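Local coordinates for protein endonuclease V isoform X2 (Ciona intestinalis, PDB 6OZI) that probably cleaves nucleic acid near inosine as a metal-dependent endonuclease, here held as an engineered variant on DNA carrying inosine followed by a ribo-adenosine, at residues G127-L132 with T138-V143; S162-L167 with A187-Y192; D42-K47 with K238-I243. The protein carries 1 engineered substitution. One frame throughout, in Å; residues are numbered along the deposited sequence. Where two conformers were deposited one is given.

How the interactions relate
From the N terminus, the first contact segment met is 42-47, at the end of strand 37-45. It waits almost the whole chain for its partner, because interaction 3 closes only when helix 227-243 returns to it. The other two contacts fall within that long loop and do not cross each other. Interaction 1 is the short-range one: helix 128-136 turns straight back into strand 140-144. Helix 157-169 follows, and interaction 2 closes when strand 184-190 reaches it. All three meet one mixed sheet. Interaction 1 lies near the centre of the chain, interaction 2 at the antiparallel part of the sheet, and interaction 3 joins the end of strand 37-45 to the C-terminal helix.

Interaction 1: G127-L132 with T138-V143; sequences GAASHL and TRTIGV. With nucleotides of chain C.
Ala129 meets Thr140 and Gly142 where helix 128-136 lies on strand 140-144. Gly127 is the N-cap residue of this helix, and His131 N bonds back to its carbonyl O. Deoxyinosine DI5 of chain C lies at this helix start: its N1 is 2.8 Å from Ala128 N, and a side chain on Gly127 would crowd that base. Ala128 CB also approaches N1 of DI5, at 3.6 Å. Ala129 carries the contact with the strand. Its CB rests 3.7 Å from Gly142 CA, where a CB on Gly142 would be tight. Its carbonyl O accepts a 2.7 Å hydrogen bond from Thr140 OG1. That hydroxyl stands above the carbonyl plane, 59° out of it. It reaches there because OG1 sits between the backbone N and carbonyl carbon of Thr140 (chi1 61°). A valine in place of Thr140 would probably leave Ala129 O without this donor and press a methyl against it. Ser130 OG turns elsewhere, to Gly205 O. Leu132 O is hydrogen-bonded to Ser136 OG. The axes of 128-132 and 140-143 run nearly antiparallel, at 164°; these elements belong to a beta-alpha-beta unit with strand 112-116. Helix 86-104 packs beside the helix through Ala128, His131 and Leu132. On the strand, Ile141 points away from this helix and packs on helix 210-219.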
# COMPACT_ATOMS: atom_id res chain seq x y z
N GLY A 127 11.64 24.31 -11.76
CA GLY A 127 11.43 23.02 -11.15
C GLY A 127 11.92 21.89 -12.06
O GLY A 127 12.25 22.09 -13.23
N ALA A 128 11.93 20.68 -11.50
CA ALA A 128 12.55 19.54 -12.17
C ALA A 128 11.92 19.27 -13.54
O ALA A 128 12.63 18.93 -14.49
CB ALA A 128 12.47 18.29 -11.29
N ALA A 129 10.60 19.42 -13.66
CA ALA A 129 9.95 19.15 -14.94
C ALA A 129 10.49 20.09 -16.02
O ALA A 129 10.81 19.66 -17.14
CB ALA A 129 8.44 19.29 -14.80
N SER A 130 10.60 21.38 -15.69
CA SER A 130 11.17 22.34 -16.62
C SER A 130 12.65 22.07 -16.87
O SER A 130 13.10 22.07 -18.02
CB SER A 130 10.98 23.76 -16.08
OG SER A 130 9.62 24.02 -15.82
N HIS A 131 13.41 21.85 -15.80
CA HIS A 131 14.84 21.60 -15.89
C HIS A 131 15.15 20.44 -16.84
O HIS A 131 15.92 20.58 -17.80
CB HIS A 131 15.36 21.31 -14.48
CG HIS A 131 16.85 21.29 -14.35
ND1 HIS A 131 17.51 21.93 -13.33
CD2 HIS A 131 17.81 20.67 -15.09
CE1 HIS A 131 18.81 21.73 -13.45
NE2 HIS A 131 19.02 20.97 -14.51
N LEU A 132 14.53 19.29 -16.59
CA LEU A 132 14.74 18.12 -17.45
C LEU A 132 14.27 18.40 -18.87
O LEU A 132 14.94 18.00 -19.84
CB LEU A 132 14.01 16.91 -16.86
CG LEU A 132 14.71 16.08 -15.76
CD1 LEU A 132 15.22 16.94 -14.60
CD2 LEU A 132 13.79 14.98 -15.25
N THR A 138 13.08 18.49 -24.60
CA THR A 138 11.85 17.72 -24.68
C THR A 138 10.73 18.48 -23.99
O THR A 138 10.94 19.23 -23.04
CB THR A 138 11.98 16.30 -24.06
OG1 THR A 138 12.26 16.40 -22.65
CG2 THR A 138 13.08 15.50 -24.74
N ARG A 139 9.52 18.28 -24.51
CA ARG A 139 8.32 18.91 -23.98
C ARG A 139 7.88 18.19 -22.71
O ARG A 139 7.73 16.97 -22.70
CB ARG A 139 7.22 18.89 -25.03
CG ARG A 139 5.97 19.66 -24.67
CD ARG A 139 5.07 19.81 -25.90
NE ARG A 139 5.69 20.62 -26.95
CZ ARG A 139 6.26 20.14 -28.05
NH1 ARG A 139 6.29 18.83 -28.27
NH2 ARG A 139 6.79 20.97 -28.94
N THR A 140 7.69 18.96 -21.63
CA THR A 140 7.37 18.38 -20.33
C THR A 140 6.28 19.17 -19.62
O THR A 140 6.15 20.38 -19.77
CB THR A 140 8.59 18.35 -19.41
OG1 THR A 140 9.05 19.69 -19.20
CG2 THR A 140 9.70 17.52 -20.03
N ILE A 141 5.53 18.45 -18.78
CA ILE A 141 4.50 19.00 -17.92
C ILE A 141 4.81 18.58 -16.49
O ILE A 141 5.21 17.44 -16.24
CB ILE A 141 3.10 18.51 -18.35
CG1 ILE A 141 2.79 19.02 -19.75
CG2 ILE A 141 2.05 18.94 -17.35
CD1 ILE A 141 1.64 18.32 -20.41
N GLY A 142 4.66 19.51 -15.55
CA GLY A 142 4.85 19.21 -14.14
C GLY A 142 3.52 18.86 -13.49
O GLY A 142 2.55 19.61 -13.60
N VAL A 143 3.49 17.71 -12.82
CA VAL A 143 2.31 17.25 -12.09
C VAL A 143 2.74 16.91 -10.67
O VAL A 143 3.49 15.94 -10.47
CB VAL A 143 1.63 16.04 -12.75
CG1 VAL A 143 0.45 15.58 -11.90
CG2 VAL A 143 1.20 16.36 -14.18
P DI C 5 7.61 19.23 -0.55
OP1 DI C 5 6.43 18.80 0.28
OP2 DI C 5 8.85 18.44 -0.23
O5' DI C 5 7.23 19.17 -2.16
C5' DI C 5 5.91 19.37 -2.59
C4' DI C 5 5.76 18.91 -4.03
O4' DI C 5 6.72 19.84 -4.94
C3' DI C 5 6.15 17.66 -4.19
O3' DI C 5 5.28 16.94 -5.18
C2' DI C 5 7.59 17.72 -4.77
C1' DI C 5 7.61 19.07 -5.52
N9 DI C 5 8.96 19.64 -5.40
C8 DI C 5 9.81 19.98 -4.42
N7 DI C 5 10.94 20.44 -5.02
C5 DI C 5 10.77 20.38 -6.33
C6 DI C 5 11.68 20.75 -7.49
O6 DI C 5 12.77 21.19 -7.30
N1 DI C 5 11.23 20.57 -8.83
C2 DI C 5 9.93 20.03 -9.08
N3 DI C 5 9.06 19.67 -7.97
C4 DI C 5 9.54 19.87 -6.57

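Interaction 2: S162-L167 with A187-Y192; sequences SQFKRL and AKAVLY
Phe164 reaches from helix 157-169 to Ala189 of strand 184-190 and Leu191 just past its end, at the antiparallel part of the mixed sheet of this RNase H-like fold. Phe164 is the one residue of 162-167 that touches 187-192. Its CG lies anti to the backbone N (chi1 -174°), which carries the ring out from the helix to the strand. Ala189 and Leu191 are two residues apart, and their CB atoms both point toward the helix. The ring bridges them. CD1 lies 4.0 Å from Ala189 CB. At the far end, CZ lies 4.0 Å from Leu191 CB, which meets the ring at its edge, near the plane. The side chains of Phe164 and Leu191 cross at about a right angle. One methyl of Leu191, CD1, reaches CE2 of Phe164 at 4.0 Å. No hydrogen bond joins the two segments, so the contact is apolar packing. Leu175 of strand 174-179 and Pro199 also touch Phe164. Arg166 NH1 bonds back to Ser162 OG at 3.1 Å; the bond is bent (138°), with the oxygen tilted out of the guanidinium plane. Between the segments, the closest approach is Phe164 CE1 to Ala189 O, at 3.7 Å and oblique to the ring.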
# COMPACT_ATOMS: atom_id res chain seq x y z
N SER A 162 -7.95 26.38 1.09
CA SER A 162 -9.24 26.96 1.44
C SER A 162 -9.87 27.66 0.24
O SER A 162 -11.09 27.55 0.01
CB SER A 162 -9.11 27.92 2.62
OG SER A 162 -8.48 29.12 2.25
N GLN A 163 -9.06 28.37 -0.56
CA GLN A 163 -9.57 28.98 -1.78
C GLN A 163 -10.12 27.92 -2.73
O GLN A 163 -11.14 28.15 -3.40
CB GLN A 163 -8.48 29.81 -2.47
CG GLN A 163 -9.01 30.70 -3.58
CD GLN A 163 -7.95 31.59 -4.22
OE1 GLN A 163 -6.79 31.61 -3.80
NE2 GLN A 163 -8.35 32.34 -5.24
N PHE A 164 -9.45 26.77 -2.82
CA PHE A 164 -9.93 25.72 -3.71
C PHE A 164 -11.23 25.10 -3.20
O PHE A 164 -12.09 24.74 -4.01
CB PHE A 164 -8.88 24.63 -3.88
CG PHE A 164 -9.27 23.59 -4.90
CD1 PHE A 164 -9.02 23.80 -6.25
CD2 PHE A 164 -9.92 22.43 -4.51
CE1 PHE A 164 -9.40 22.86 -7.19
CE2 PHE A 164 -10.30 21.49 -5.45
CZ PHE A 164 -10.05 21.70 -6.79
N LYS A 165 -11.38 24.95 -1.88
CA LYS A 165 -12.64 24.41 -1.37
C LYS A 165 -13.79 25.39 -1.59
O LYS A 165 -14.90 24.99 -1.97
CB LYS A 165 -12.50 24.07 0.12
CG LYS A 165 -11.61 22.87 0.39
CD LYS A 165 -11.45 22.63 1.88
CE LYS A 165 -10.55 21.43 2.13
NZ LYS A 165 -10.16 21.32 3.55
N ARG A 166 -13.53 26.69 -1.37
CA ARG A 166 -14.53 27.70 -1.71
C ARG A 166 -14.89 27.64 -3.18
O ARG A 166 -16.05 27.81 -3.55
CB ARG A 166 -14.02 29.10 -1.34
CG ARG A 166 -13.85 29.34 0.16
CD ARG A 166 -13.71 30.82 0.50
NE ARG A 166 -12.55 31.43 -0.16
CZ ARG A 166 -11.30 31.38 0.31
NH1 ARG A 166 -11.03 30.75 1.45
NH2 ARG A 166 -10.32 31.97 -0.35
N LEU A 167 -13.90 27.36 -4.04
CA LEU A 167 -14.19 27.18 -5.46
C LEU A 167 -15.08 25.97 -5.69
O LEU A 167 -16.05 26.04 -6.46
CB LEU A 167 -12.89 27.02 -6.25
CG LEU A 167 -13.06 26.67 -7.73
CD1 LEU A 167 -13.67 27.83 -8.53
CD2 LEU A 167 -11.76 26.22 -8.32
N ALA A 187 0.77 27.91 -11.49
CA ALA A 187 0.28 26.56 -11.68
C ALA A 187 -1.24 26.58 -11.64
O ALA A 187 -1.87 27.63 -11.44
CB ALA A 187 0.82 25.62 -10.60
N LYS A 188 -1.83 25.40 -11.81
CA LYS A 188 -3.27 25.22 -11.80
C LYS A 188 -3.57 24.04 -10.89
O LYS A 188 -3.04 22.94 -11.10
CB LYS A 188 -3.79 25.00 -13.22
CG LYS A 188 -5.12 25.63 -13.53
CD LYS A 188 -5.23 25.86 -15.02
CE LYS A 188 -6.42 26.76 -15.37
NZ LYS A 188 -6.11 28.19 -15.17
N ALA A 189 -4.36 24.27 -9.85
CA ALA A 189 -4.90 23.20 -9.02
C ALA A 189 -6.11 22.61 -9.72
O ALA A 189 -7.07 23.32 -10.00
CB ALA A 189 -5.28 23.74 -7.64
N VAL A 190 -6.05 21.32 -10.04
CA VAL A 190 -7.07 20.71 -10.87
C VAL A 190 -7.63 19.46 -10.20
O VAL A 190 -6.98 18.82 -9.36
CB VAL A 190 -6.55 20.36 -12.29
CG1 VAL A 190 -6.02 21.61 -12.98
CG2 VAL A 190 -5.50 19.26 -12.22
N LEU A 191 -8.85 19.12 -10.60
CA LEU A 191 -9.56 17.94 -10.10
C LEU A 191 -10.35 17.39 -11.29
O LEU A 191 -11.45 17.87 -11.58
CB LEU A 191 -10.46 18.32 -8.93
CG LEU A 191 -10.97 17.24 -7.99
CD1 LEU A 191 -11.59 17.92 -6.79
CD2 LEU A 191 -12.00 16.34 -8.68
N TYR A 192 -9.81 16.37 -11.94
CA TYR A 192 -10.42 15.82 -13.14
C TYR A 192 -11.03 14.44 -12.93
O TYR A 192 -12.04 14.13 -13.56
CB TYR A 192 -9.40 15.73 -14.28
CG TYR A 192 -8.88 17.08 -14.74
CD1 TYR A 192 -9.73 18.17 -14.84
CD2 TYR A 192 -7.53 17.26 -15.05
CE1 TYR A 192 -9.26 19.40 -15.27
CE2 TYR A 192 -7.05 18.49 -15.47
CZ TYR A 192 -7.92 19.55 -15.57
OH TYR A 192 -7.44 20.78 -15.99

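Interaction 3: D42-K47 with K238-I243; sequences DVSYSK and KELKKI. With nucleotides of chain C.
The nucleic-acid site borders this contact, in which Ser44 of strand 37-45 meets Leu240 of helix 227-243. Leu240 covers the strand with its branched end. Its CG is anti to the backbone N (chi1 176°), and this sends the methyls to Ser44 OG and to the backbone of Tyr45 and Ser46. Leu240 CD2 lies 3.2 Å from Tyr45 O, so the packing is tight. The approach of CD2 to Ser44 OG is less certain. CD1 lies 4.2 Å from Ser46 CB. Leu52 and Val54 of strand 52-61 also touch Leu240. Ser44 OG turns to the phosphate of DA8 in chain C and bonds to OP1, at a deposited length so short that it is doubtful. Tyr45 N adds a weak bond to the same oxygen.

Tyr45 points away from the helix and serves the nucleic acid. Its OH donates to O2 of DT7 in chain C at 2.8 Å. C5' of DA8 lies over one ring face, toward the rim, and O4' of DT7 is at the ring edge. The NZ atoms of Lys47 and Lys241 both form salt bridges with DNA phosphates. Ser46 OG bonds to Glu244 of the same chain. Earlier on the strand, Asp42 OD2 is 2.5 Å from OP1 of DT7. Asp42 OD2 is hydrogen-bonded by ND2 of Asn233, the engineered residue, on the same helix as Leu240. Asp116 lies close to Asp42 OD1. Acidic residues gathered beside a backbone phosphate, on neighbouring strands, are consistent with the metal-dependent active site of RNase H-like nucleases.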
# COMPACT_ATOMS: atom_id res chain seq x y z
N ASP A 42 9.93 8.05 -13.65
CA ASP A 42 9.96 8.14 -12.20
C ASP A 42 11.17 7.39 -11.67
O ASP A 42 11.85 6.65 -12.39
CB ASP A 42 8.67 7.62 -11.58
CG ASP A 42 8.36 8.25 -10.26
OD1 ASP A 42 9.12 9.15 -9.82
OD2 ASP A 42 7.35 7.86 -9.65
N VAL A 43 11.44 7.59 -10.37
CA VAL A 43 12.54 6.94 -9.67
C VAL A 43 12.02 6.40 -8.35
O VAL A 43 11.37 7.11 -7.59
CB VAL A 43 13.71 7.91 -9.42
CG1 VAL A 43 14.80 7.22 -8.65
CG2 VAL A 43 14.28 8.42 -10.74
N SER A 44 12.31 5.13 -8.09
CA SER A 44 12.10 4.48 -6.81
C SER A 44 13.45 4.31 -6.13
O SER A 44 14.47 4.13 -6.79
CB SER A 44 11.42 3.12 -7.00
OG SER A 44 11.21 2.46 -5.78
N TYR A 45 13.47 4.37 -4.80
CA TYR A 45 14.75 4.26 -4.10
C TYR A 45 14.58 3.43 -2.83
O TYR A 45 13.50 3.36 -2.24
CB TYR A 45 15.33 5.64 -3.78
CG TYR A 45 14.57 6.42 -2.74
CD1 TYR A 45 13.47 7.20 -3.09
CD2 TYR A 45 14.96 6.39 -1.40
CE1 TYR A 45 12.77 7.93 -2.13
CE2 TYR A 45 14.27 7.11 -0.44
CZ TYR A 45 13.18 7.87 -0.81
OH TYR A 45 12.50 8.58 0.15
N SER A 46 15.68 2.80 -2.42
CA SER A 46 15.70 1.97 -1.22
C SER A 46 16.16 2.77 -0.02
O SER A 46 17.12 3.54 -0.10
CB SER A 46 16.62 0.76 -1.41
OG SER A 46 16.54 -0.12 -0.31
N LYS A 47 15.45 2.61 1.10
CA LYS A 47 15.89 3.17 2.36
C LYS A 47 16.83 2.24 3.12
O LYS A 47 17.57 2.70 3.99
CB LYS A 47 14.68 3.52 3.22
CG LYS A 47 14.02 4.83 2.80
CD LYS A 47 13.00 5.31 3.81
CE LYS A 47 12.54 6.73 3.47
NZ LYS A 47 11.76 7.35 4.58
N LYS A 238 8.09 -1.56 -8.22
CA LYS A 238 8.04 -3.02 -8.24
C LYS A 238 9.41 -3.60 -8.53
O LYS A 238 9.87 -4.53 -7.84
CB LYS A 238 7.01 -3.48 -9.28
CG LYS A 238 6.97 -4.98 -9.52
CD LYS A 238 5.91 -5.32 -10.56
CE LYS A 238 5.92 -6.80 -10.91
NZ LYS A 238 4.81 -7.16 -11.85
N GLU A 239 10.11 -3.06 -9.53
CA GLU A 239 11.44 -3.56 -9.82
C GLU A 239 12.37 -3.31 -8.64
O GLU A 239 13.19 -4.18 -8.30
CB GLU A 239 11.99 -2.92 -11.09
CG GLU A 239 13.41 -3.38 -11.45
CD GLU A 239 13.49 -4.85 -11.83
OE1 GLU A 239 12.44 -5.47 -12.11
OE2 GLU A 239 14.62 -5.40 -11.86
N LEU A 240 12.25 -2.16 -7.97
CA LEU A 240 13.11 -1.92 -6.81
C LEU A 240 12.87 -2.97 -5.73
O LEU A 240 13.82 -3.54 -5.17
CB LEU A 240 12.88 -0.52 -6.24
CG LEU A 240 13.71 -0.32 -4.96
CD1 LEU A 240 15.14 0.05 -5.28
CD2 LEU A 240 13.08 0.71 -4.07
N LYS A 241 11.60 -3.27 -5.43
CA LYS A 241 11.30 -4.29 -4.43
C LYS A 241 11.79 -5.67 -4.84
O LYS A 241 12.10 -6.49 -3.97
CB LYS A 241 9.80 -4.33 -4.14
CG LYS A 241 9.41 -3.69 -2.82
CD LYS A 241 9.66 -2.19 -2.83
CE LYS A 241 9.40 -1.61 -1.45
NZ LYS A 241 10.38 -2.13 -0.44
N LYS A 242 11.87 -5.95 -6.15
CA LYS A 242 12.37 -7.26 -6.55
C LYS A 242 13.85 -7.43 -6.23
O LYS A 242 14.27 -8.49 -5.75
CB LYS A 242 12.12 -7.49 -8.04
CG LYS A 242 10.83 -8.22 -8.33
CD LYS A 242 10.54 -8.26 -9.82
CE LYS A 242 9.04 -8.43 -10.08
NZ LYS A 242 8.72 -8.42 -11.54
N ILE A 243 14.66 -6.38 -6.44
CA ILE A 243 16.11 -6.48 -6.29
C ILE A 243 16.59 -5.98 -4.94
O ILE A 243 17.80 -6.03 -4.67
CB ILE A 243 16.83 -5.70 -7.40
CG1 ILE A 243 16.61 -4.20 -7.23
CG2 ILE A 243 16.35 -6.16 -8.76
CD1 ILE A 243 17.14 -3.37 -8.37
P DT C 7 6.86 10.26 -6.63
OP1 DT C 7 6.61 9.50 -7.87
OP2 DT C 7 5.71 10.74 -5.84
O5' DT C 7 7.81 9.42 -5.65
C5' DT C 7 8.97 8.77 -6.15
C4' DT C 7 9.69 8.06 -5.01
O4' DT C 7 9.83 8.99 -3.90
C3' DT C 7 8.94 6.84 -4.45
O3' DT C 7 9.86 5.84 -4.07
C2' DT C 7 8.22 7.41 -3.25
C1' DT C 7 9.23 8.44 -2.75
N1 DT C 7 8.58 9.51 -1.94
C2 DT C 7 8.91 9.63 -0.61
O2 DT C 7 9.75 8.93 -0.07
N3 DT C 7 8.24 10.61 0.06
C4 DT C 7 7.28 11.46 -0.44
O4 DT C 7 6.72 12.32 0.25
C5 DT C 7 6.96 11.28 -1.84
C7 DT C 7 5.93 12.15 -2.50
C6 DT C 7 7.61 10.31 -2.52
P DA C 8 9.34 4.46 -3.41
OP1 DA C 8 10.33 3.43 -3.76
OP2 DA C 8 7.91 4.26 -3.77
O5' DA C 8 9.43 4.73 -1.84
C5' DA C 8 10.71 4.96 -1.23
C4' DA C 8 10.73 4.55 0.23
O4' DA C 8 10.12 5.58 1.04
C3' DA C 8 9.99 3.27 0.57
O3' DA C 8 10.61 2.66 1.68
C2' DA C 8 8.59 3.76 0.92
C1' DA C 8 8.87 5.13 1.54
N9 DA C 8 7.88 6.15 1.20
C8 DA C 8 7.34 6.41 -0.03
N7 DA C 8 6.49 7.41 -0.03
C5 DA C 8 6.48 7.84 1.29
C6 DA C 8 5.77 8.87 1.95
N6 DA C 8 4.90 9.70 1.35
N1 DA C 8 6.01 9.03 3.27
C2 DA C 8 6.87 8.21 3.87
N3 DA C 8 7.58 7.20 3.36
C4 DA C 8 7.33 7.07 2.05
P A C 6 5.01 15.36 -5.02
OP1 A C 6 4.13 14.93 -6.14
OP2 A C 6 4.59 15.11 -3.61
O5' A C 6 6.43 14.68 -5.26
C5' A C 6 7.01 14.65 -6.56
C4' A C 6 8.28 13.86 -6.54
O4' A C 6 9.22 14.49 -5.64
C3' A C 6 8.15 12.44 -6.01
O3' A C 6 7.75 11.53 -7.02
C2' A C 6 9.53 12.15 -5.44
O2' A C 6 10.44 11.78 -6.47
C1' A C 6 9.94 13.51 -4.92
N9 A C 6 9.68 13.72 -3.48
C8 A C 6 8.81 14.63 -2.92
N7 A C 6 8.83 14.64 -1.61
C5 A C 6 9.79 13.69 -1.29
C6 A C 6 10.29 13.23 -0.06
N6 A C 6 9.88 13.68 1.13
N1 A C 6 11.26 12.28 -0.09
C2 A C 6 11.68 11.83 -1.27
N3 A C 6 11.28 12.18 -2.49
C4 A C 6 10.33 13.13 -2.43